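Side-chain contacts in PlzA (Borrelia burgdorferi, PDB 7MIE), which binds the bacterial second messenger c-di-GMP and probably acts as a signalling receptor built around a PilZ domain: residues A[189-192]-A[197-200]; A[241-246]-A[268-273]. All coordinates share one frame; numbering follows the deposited sequence.

Interaction 1: residues A[189-192]-A[197-200]; sequences KAFI and AKHK
Phe191 and Ile192 face Lys200 and His199 across the antiparallel hairpin of strands 189-193 and 198-207, part of the curled antiparallel sheet of the C-terminal, c-di-GMP-binding PilZ-type domain. The two short strand segments run at 152° to each other.

Between the two segments, the backbone bonds join Ile192 and His199, a hydrogen-bonded pair. Ile192 N gives a bond of 2.8 Å to His199 O, and His199 N returns one of 2.7 Å to Ile192 O. Both acceptors also take a CA-H...O contact, His199 O from Phe191 CA and Ile192 O from Lys198 CA. The His199 ring turns its edge to Ile192 O without a hydrogen bond, ND1 being buried with no partner in the model; outside the segments the imidazole meets the ring of Phe194.

Apolar contact gathers on the Phe191 side of the sheet. With CG anti to the carbonyl carbon (chi1 -65°), the ring lies beside Lys200, whose CG comes within 4.1 Å of Phe191 CE1.

The charged element is Lys198. Its ammonium, also salt-bridged to Glu239, makes a cation-pi contact over one Phe191 face, while Lys198 CE rests 3.7 Å from Phe191 CB and NZ stands 4.5 Å from the ring centroid, 25° off the normal.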
loop_
_atom_site.group_PDB
_atom_site.type_symbol
_atom_site.label_atom_id
_atom_site.label_comp_id
_atom_site.label_asym_id
_atom_site.label_seq_id
_atom_site.Cartn_x
_atom_site.Cartn_y
_atom_site.Cartn_z
ATOM N N LYS A 189 -8.628 14.370 15.929
ATOM C CA LYS A 189 -8.616 15.809 15.700
ATOM C C LYS A 189 -7.693 16.138 14.535
ATOM O O LYS A 189 -6.577 15.640 14.470
ATOM C CB LYS A 189 -8.162 16.580 16.942
ATOM C CG LYS A 189 -9.138 16.568 18.113
ATOM C CD LYS A 189 -8.841 17.667 19.114
ATOM C CE LYS A 189 -9.184 17.263 20.533
ATOM N NZ LYS A 189 -8.340 16.130 20.982
ATOM N N ALA A 190 -8.179 16.984 13.623
ATOM C CA ALA A 190 -7.385 17.424 12.489
ATOM C C ALA A 190 -7.758 18.859 12.127
ATOM O O ALA A 190 -8.573 19.492 12.806
ATOM C CB ALA A 190 -7.580 16.496 11.305
ATOM N N PHE A 191 -7.148 19.343 11.042
ATOM C CA PHE A 191 -7.338 20.699 10.563
ATOM C C PHE A 191 -7.554 20.661 9.061
ATOM O O PHE A 191 -6.960 19.830 8.374
ATOM C CB PHE A 191 -6.106 21.559 10.865
ATOM C CG PHE A 191 -5.828 21.768 12.333
ATOM C CD1 PHE A 191 -6.632 22.602 13.099
ATOM C CD2 PHE A 191 -4.762 21.135 12.950
ATOM C CE1 PHE A 191 -6.393 22.787 14.455
ATOM C CE2 PHE A 191 -4.513 21.326 14.304
ATOM C CZ PHE A 191 -5.325 22.155 15.055
ATOM N N ILE A 192 -8.394 21.586 8.591
ATOM C CA ILE A 192 -8.642 21.859 7.189
ATOM C C ILE A 192 -8.285 23.326 6.927
ATOM O O ILE A 192 -8.717 24.202 7.675
ATOM C CB ILE A 192 -10.127 21.540 6.892
ATOM C CG1 ILE A 192 -10.358 20.029 6.805
ATOM C CG2 ILE A 192 -10.614 22.238 5.633
ATOM C CD1 ILE A 192 -9.662 19.365 5.633
ATOM N N ALA A 197 -7.613 30.298 5.595
ATOM C CA ALA A 197 -8.130 30.074 6.938
ATOM C C ALA A 197 -8.059 28.586 7.274
ATOM O O ALA A 197 -8.338 27.744 6.421
ATOM C CB ALA A 197 -9.551 30.576 7.047
ATOM N N LYS A 198 -7.736 28.290 8.540
ATOM C CA LYS A 198 -7.565 26.936 9.038
ATOM C C LYS A 198 -8.628 26.623 10.090
ATOM O O LYS A 198 -8.634 27.237 11.154
ATOM C CB LYS A 198 -6.180 26.807 9.669
ATOM C CG LYS A 198 -5.772 25.403 10.081
ATOM C CD LYS A 198 -4.443 25.420 10.782
ATOM C CE LYS A 198 -3.561 24.250 10.416
ATOM N NZ LYS A 198 -2.437 24.124 11.370
ATOM N N HIS A 199 -9.489 25.636 9.791
ATOM C CA HIS A 199 -10.581 25.216 10.662
ATOM C C HIS A 199 -10.261 23.874 11.325
ATOM O O HIS A 199 -9.589 23.012 10.745
ATOM C CB HIS A 199 -11.895 25.074 9.875
ATOM C CG HIS A 199 -12.269 26.252 9.035
ATOM N ND1 HIS A 199 -11.592 26.581 7.872
ATOM C CD2 HIS A 199 -13.257 27.164 9.167
ATOM C CE1 HIS A 199 -12.135 27.658 7.337
ATOM N NE2 HIS A 199 -13.166 28.031 8.111
ATOM N N LYS A 200 -10.783 23.702 12.543
ATOM C CA LYS A 200 -10.795 22.420 13.225
ATOM C C LYS A 200 -11.750 21.482 12.498
ATOM O O LYS A 200 -12.734 21.924 11.899
ATOM C CB LYS A 200 -11.318 22.580 14.654
ATOM C CG LYS A 200 -10.285 22.906 15.719
ATOM C CD LYS A 200 -10.733 22.463 17.106
ATOM C CE LYS A 200 -10.421 23.479 18.184
ATOM N NZ LYS A 200 -9.214 24.273 17.851
#

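Interaction 2: residues A[241-246]-A[268-273]; sequences FIEGKS and EDKIPL
Strand 240-250 of the c-di-GMP-binding sheet is met here by the connection that leaves strand 260-266 and enters the C-terminal helix 273-283. The contact has a polar part at the surface and an apolar part beside it. In the polar part, Lys270 crosses Glu243 obliquely and forms a salt bridge in which NZ lies 2.8 Å from Glu243 OE1. The ammonium approaches that oxygen from above the carboxylate, 65° out of its plane. A bend at chi3 (56°) turns the outer part of the lysine chain toward the glutamate, and Lys270 CE comes to 3.5 Å from Glu243 OE1. The same NZ is salt-bridged to Asp267, so two acidic side chains share one ammonium, an environment that would be expected to favour its charged state.

The backbones are joined by one water: it accepts from Glu243 N at 2.8 Å and donates to Lys270 O at 3.0 Å. This bridge spans the gap between a sheet strand and a segment with no regular secondary structure, the backbones being too far apart here for a direct beta pairing: the CA atoms of Glu243 and Lys270 are 7.3 Å apart.

Pro272 occupies the N-cap position of helix 273-283 and supplies the apolar part. Its ring crosses the Ile242 side chain, with Pro272 CD 4.0 Å from both CG1 and CG2 of Ile242. Ile242 also touches Phe231, Phe266 and Tyr275, which places it between sheet and helix. At the ring's outer corner, Pro272 CG reaches 3.4 Å from Phe241 O.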
loop_
_atom_site.group_PDB
_atom_site.type_symbol
_atom_site.label_atom_id
_atom_site.label_comp_id
_atom_site.label_asym_id
_atom_site.label_seq_id
_atom_site.Cartn_x
_atom_site.Cartn_y
_atom_site.Cartn_z
ATOM N N PHE A 241 0.933 17.350 6.518
ATOM C CA PHE A 241 0.144 18.186 5.635
ATOM C C PHE A 241 -0.057 17.428 4.328
ATOM O O PHE A 241 0.907 16.936 3.731
ATOM C CB PHE A 241 0.856 19.513 5.352
ATOM C CG PHE A 241 1.068 20.344 6.592
ATOM C CD1 PHE A 241 0.086 21.212 7.045
ATOM C CD2 PHE A 241 2.230 20.212 7.336
ATOM C CE1 PHE A 241 0.260 21.933 8.221
ATOM C CE2 PHE A 241 2.414 20.946 8.500
ATOM C CZ PHE A 241 1.430 21.803 8.940
ATOM N N ILE A 242 -1.321 17.369 3.900
ATOM C CA ILE A 242 -1.663 16.705 2.646
ATOM C C ILE A 242 -2.566 17.621 1.843
ATOM O O ILE A 242 -3.666 17.966 2.261
ATOM C CB ILE A 242 -2.375 15.354 2.902
ATOM C CG1 ILE A 242 -1.654 14.557 3.992
ATOM C CG2 ILE A 242 -2.503 14.570 1.600
ATOM C CD1 ILE A 242 -2.376 13.296 4.424
ATOM N N GLU A 243 -2.121 17.924 0.619
ATOM C CA GLU A 243 -2.903 18.736 -0.296
ATOM C C GLU A 243 -3.934 17.856 -0.989
ATOM O O GLU A 243 -3.651 16.706 -1.323
ATOM C CB GLU A 243 -1.948 19.391 -1.295
ATOM C CG GLU A 243 -0.881 20.222 -0.584
ATOM C CD GLU A 243 0.110 20.917 -1.519
ATOM O OE1 GLU A 243 -0.352 21.453 -2.541
ATOM O OE2 GLU A 243 1.348 20.883 -1.241
ATOM N N GLY A 244 -5.123 18.417 -1.185
ATOM C CA GLY A 244 -6.220 17.682 -1.795
ATOM C C GLY A 244 -7.326 18.610 -2.291
ATOM O O GLY A 244 -7.187 19.835 -2.273
ATOM N N LYS A 245 -8.415 17.997 -2.765
ATOM C CA LYS A 245 -9.567 18.687 -3.327
ATOM C C LYS A 245 -10.832 18.101 -2.719
ATOM O O LYS A 245 -10.881 16.916 -2.381
ATOM C CB LYS A 245 -9.596 18.504 -4.848
ATOM C CG LYS A 245 -8.386 19.099 -5.557
ATOM C CD LYS A 245 -8.479 19.111 -7.068
ATOM C CE LYS A 245 -7.181 19.509 -7.748
ATOM N NZ LYS A 245 -6.319 20.348 -6.880
ATOM N N SER A 246 -11.853 18.941 -2.584
ATOM C CA SER A 246 -13.133 18.506 -2.056
ATOM C C SER A 246 -13.854 17.654 -3.099
ATOM O O SER A 246 -13.672 17.856 -4.299
ATOM C CB SER A 246 -13.957 19.675 -1.607
ATOM O OG SER A 246 -14.266 20.476 -2.742
ATOM N N GLU A 268 -3.085 13.054 -6.132
ATOM C CA GLU A 268 -2.616 11.671 -6.230
ATOM C C GLU A 268 -1.093 11.572 -6.347
ATOM O O GLU A 268 -0.510 10.546 -6.003
ATOM C CB GLU A 268 -3.253 10.982 -7.441
ATOM C CG GLU A 268 -2.402 11.083 -8.693
ATOM C CD GLU A 268 -3.109 10.991 -10.038
ATOM O OE1 GLU A 268 -4.069 10.179 -10.158
ATOM O OE2 GLU A 268 -2.700 11.747 -10.963
ATOM N N ASP A 269 -0.443 12.609 -6.881
ATOM C CA ASP A 269 0.991 12.524 -7.114
ATOM C C ASP A 269 1.804 13.166 -5.994
ATOM O O ASP A 269 3.014 13.268 -6.125
ATOM C CB ASP A 269 1.374 13.078 -8.489
ATOM C CG ASP A 269 0.901 12.183 -9.626
ATOM O OD1 ASP A 269 0.820 10.940 -9.413
ATOM O OD2 ASP A 269 0.603 12.728 -10.717
ATOM N N LYS A 270 1.147 13.577 -4.899
ATOM C CA LYS A 270 1.752 14.423 -3.888
ATOM C C LYS A 270 1.553 13.831 -2.488
ATOM O O LYS A 270 1.840 14.487 -1.492
ATOM C CB LYS A 270 1.155 15.834 -3.969
ATOM C CG LYS A 270 1.612 16.622 -5.206
ATOM C CD LYS A 270 0.701 17.761 -5.614
ATOM C CE LYS A 270 0.508 18.712 -4.462
ATOM N NZ LYS A 270 -0.412 19.810 -4.831
ATOM N N ILE A 271 1.050 12.601 -2.410
ATOM C CA ILE A 271 0.685 12.117 -1.074
ATOM C C ILE A 271 1.963 11.801 -0.308
ATOM O O ILE A 271 2.798 11.057 -0.789
ATOM C CB ILE A 271 -0.247 10.890 -1.155
ATOM C CG1 ILE A 271 -1.568 11.204 -1.858
ATOM C CG2 ILE A 271 -0.482 10.313 0.243
ATOM C CD1 ILE A 271 -2.423 9.981 -2.104
ATOM N N PRO A 272 2.174 12.367 0.895
ATOM C CA PRO A 272 3.400 12.083 1.664
ATOM C C PRO A 272 3.549 10.581 1.946
ATOM O O PRO A 272 2.586 9.903 2.331
ATOM C CB PRO A 272 3.272 12.928 2.928
ATOM C CG PRO A 272 2.194 13.957 2.606
ATOM C CD PRO A 272 1.282 13.321 1.563
ATOM N N LEU A 273 4.768 10.064 1.746
ATOM C CA LEU A 273 5.079 8.670 2.028
ATOM C C LEU A 273 4.715 8.321 3.473
ATOM O O LEU A 273 4.234 7.216 3.727
ATOM C CB LEU A 273 6.577 8.421 1.796
ATOM C CG LEU A 273 6.971 6.944 1.887
ATOM C CD1 LEU A 273 6.044 6.085 1.037
ATOM C CD2 LEU A 273 8.429 6.723 1.482
HETATM O O HOH W 1 0.234 16.763 -0.325
#

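Both contacts reach the same sheet, with centres 16 Å apart and nearest atoms about 5 Å apart without touching. Interaction 1 pairs two of its strands and is partly buried; interaction 2 is a surface contact between another strand and the connection to the C-terminal helix. Strand 228-233 lies between them, taking Phe191 and Ile192 from one side and Ile242 from the other, with Phe231 touched by both isoleucines. Interaction 1 is joined by direct backbone bonds, whereas in interaction 2 a water links the backbones. Lys198 lies over the Phe191 ring, Lys270 meets the Glu243 carboxylate; outside their segments they pair with Glu239 and Asp267.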